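Local atomic coordinates of tyrocidine synthase 3 (Brevibacillus parabrevis, PDB entry 4MRT), a protein that probably carries the growing peptide as a thioester on a phosphopantetheine arm, as the peptidyl carrier domain of a nonribosomal peptide synthetase. Residues 13-18 with 72-77. The protein carries 1 engineered substitution. Residues are numbered along the deposited sequence; the frame is centred on the assembly and turned at random.
Sequences AVESKL and TIKALA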
loop_
_atom_site.group_PDB
_atom_site.type_symbol
_atom_site.label_atom_id
_atom_site.label_comp_id
_atom_site.label_asym_id
_atom_site.label_seq_id
_atom_site.Cartn_x
_atom_site.Cartn_y
_atom_site.Cartn_z
ATOM N N ALA A 13 10.708 21.028 -20.396
ATOM C CA ALA A 13 10.677 19.720 -21.059
ATOM C C ALA A 13 10.668 18.540 -20.077
ATOM O O ALA A 13 10.069 17.502 -20.356
ATOM C CB ALA A 13 11.849 19.590 -22.021
ATOM N N VAL A 14 11.346 18.697 -18.942
ATOM C CA VAL A 14 11.453 17.609 -17.973
ATOM C C VAL A 14 10.141 17.448 -17.214
ATOM O O VAL A 14 9.703 16.331 -16.979
ATOM C CB VAL A 14 12.642 17.808 -17.015
ATOM C CG1 VAL A 14 12.735 16.649 -16.035
ATOM C CG2 VAL A 14 13.937 17.919 -17.809
ATOM N N GLU A 15 9.500 18.557 -16.860
ATOM C CA GLU A 15 8.190 18.504 -16.244
ATOM C C GLU A 15 7.171 17.875 -17.195
ATOM O O GLU A 15 6.393 17.011 -16.778
ATOM C CB GLU A 15 7.740 19.888 -15.803
ATOM C CG GLU A 15 8.583 20.428 -14.656
ATOM C CD GLU A 15 8.301 21.867 -14.327
ATOM O OE1 GLU A 15 7.665 22.560 -15.155
ATOM O OE2 GLU A 15 8.728 22.301 -13.236
ATOM N N SER A 16 7.195 18.272 -18.474
ATOM C CA SER A 16 6.187 17.786 -19.411
ATOM C C SER A 16 6.350 16.290 -19.644
ATOM O O SER A 16 5.361 15.577 -19.674
ATOM C CB SER A 16 6.189 18.572 -20.738
ATOM O OG SER A 16 7.476 19.088 -21.013
ATOM N N LYS A 17 7.591 15.830 -19.755
ATOM C CA LYS A 17 7.889 14.429 -19.962
ATOM C C LYS A 17 7.467 13.578 -18.755
ATOM O O LYS A 17 6.804 12.554 -18.905
ATOM C CB LYS A 17 9.388 14.260 -20.242
ATOM C CG LYS A 17 9.831 12.849 -20.552
ATOM C CD LYS A 17 8.942 12.242 -21.629
ATOM C CE LYS A 17 9.698 11.308 -22.562
ATOM N NZ LYS A 17 9.262 11.511 -23.975
ATOM N N LEU A 18 7.831 14.032 -17.561
ATOM C CA LEU A 18 7.398 13.393 -16.333
ATOM C C LEU A 18 5.881 13.356 -16.220
ATOM O O LEU A 18 5.314 12.383 -15.710
ATOM C CB LEU A 18 7.991 14.123 -15.126
ATOM C CG LEU A 18 9.484 13.896 -14.927
ATOM C CD1 LEU A 18 9.997 14.681 -13.726
ATOM C CD2 LEU A 18 9.791 12.410 -14.787
ATOM N N THR A 72 5.435 15.322 -6.294
ATOM C CA THR A 72 4.968 16.250 -7.326
ATOM C C THR A 72 5.982 16.232 -8.455
ATOM O O THR A 72 7.180 15.956 -8.259
ATOM C CB THR A 72 4.796 17.710 -6.812
ATOM O OG1 THR A 72 6.045 18.193 -6.307
ATOM C CG2 THR A 72 3.732 17.827 -5.724
ATOM N N ILE A 73 5.482 16.475 -9.668
ATOM C CA ILE A 73 6.311 16.581 -10.851
ATOM C C ILE A 73 7.374 17.678 -10.737
ATOM O O ILE A 73 8.506 17.499 -11.185
ATOM C CB ILE A 73 5.424 16.825 -12.104
ATOM C CG1 ILE A 73 4.767 15.498 -12.525
ATOM C CG2 ILE A 73 6.263 17.380 -13.255
ATOM C CD1 ILE A 73 3.543 15.667 -13.398
ATOM N N LYS A 74 7.018 18.811 -10.159
ATOM C CA LYS A 74 7.966 19.908 -10.014
ATOM C C LYS A 74 9.177 19.447 -9.214
ATOM O O LYS A 74 10.335 19.573 -9.676
ATOM C CB LYS A 74 7.306 21.095 -9.325
ATOM C CG LYS A 74 8.164 22.348 -9.351
ATOM C CD LYS A 74 7.553 23.483 -8.566
ATOM C CE LYS A 74 8.565 24.606 -8.499
ATOM N NZ LYS A 74 7.990 25.773 -7.824
ATOM N N ALA A 75 8.910 18.865 -8.038
ATOM C CA ALA A 75 9.994 18.366 -7.194
ATOM C C ALA A 75 10.800 17.302 -7.910
ATOM O O ALA A 75 12.037 17.350 -7.909
ATOM C CB ALA A 75 9.460 17.838 -5.879
ATOM N N LEU A 76 10.102 16.351 -8.537
ATOM C CA LEU A 76 10.770 15.254 -9.219
ATOM C C LEU A 76 11.613 15.684 -10.400
ATOM O O LEU A 76 12.677 15.122 -10.626
ATOM C CB LEU A 76 9.777 14.199 -9.691
ATOM C CG LEU A 76 9.976 12.840 -9.033
ATOM C CD1 LEU A 76 9.529 12.915 -7.579
ATOM C CD2 LEU A 76 9.211 11.768 -9.801
ATOM N N ALA A 77 11.076 16.613 -11.196
ATOM C CA ALA A 77 11.816 17.248 -12.288
ATOM C C ALA A 77 13.114 17.870 -11.760
ATOM O O ALA A 77 14.185 17.651 -12.331
ATOM C CB ALA A 77 10.962 18.310 -12.970
HETATM O O HOH W 1 10.651 21.650 -11.368
#
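Ala77 CB is the small bump that sits between the side chains of Val14, Glu15 and Leu18. It points at helix 13-18 and meets CG1 of Val14, CG of Glu15 and CD1 of Leu18. The tightest of these is Glu15 CG to Ala77 CB, 3.6 Å. So small a side chain lets the backbones come close, with Glu15 CA and Ala77 CA 5.5 Å apart. Leu18 sends a single methyl, CD1, against the backbone of helix 73-77. Leu18 CD1 rests 3.4 Å from Ala77 N and also touches CB of Leu76. In return, the CG2 methyl of Ile73 enters the hollow on helix 13-18 formed by the backbone and CB of Glu15 and by CB of Leu18. With CG2 anti to the backbone N, this methyl is directed at helix 13-18. Ile73 CG2 sits 3.5 Å from Glu15 O. The helix segments cross at 121°, their axes 9.0 Å apart at the nearest point. No direct hydrogen bond joins them. The polar link is a water that donates to Glu15 OE2 (2.8 Å) and to Lys74 O (2.7 Å). Glu15 OE1 is hydrogen-bonded to Thr11 OG1, so both carboxylate oxygens have partners. Lys74 runs alongside Glu15, but Lys74 NZ is 6.5 Å from Glu15 OE2, too far for a salt bridge. With an alanine in place of Glu15, a gap is likely to open beside Ala77 CB, and the bridging water and Thr11 would probably lose their carboxylate partner. The contact joins the first and last helices of the helical carrier-protein fold and does not touch the bound coenzyme A. Ile73 also packs on Ala19 and Trp22, farther along helix 13-26. Helix 44-58 borders the contact through Val54, which touches Leu18, and Tyr58, which touches Val14.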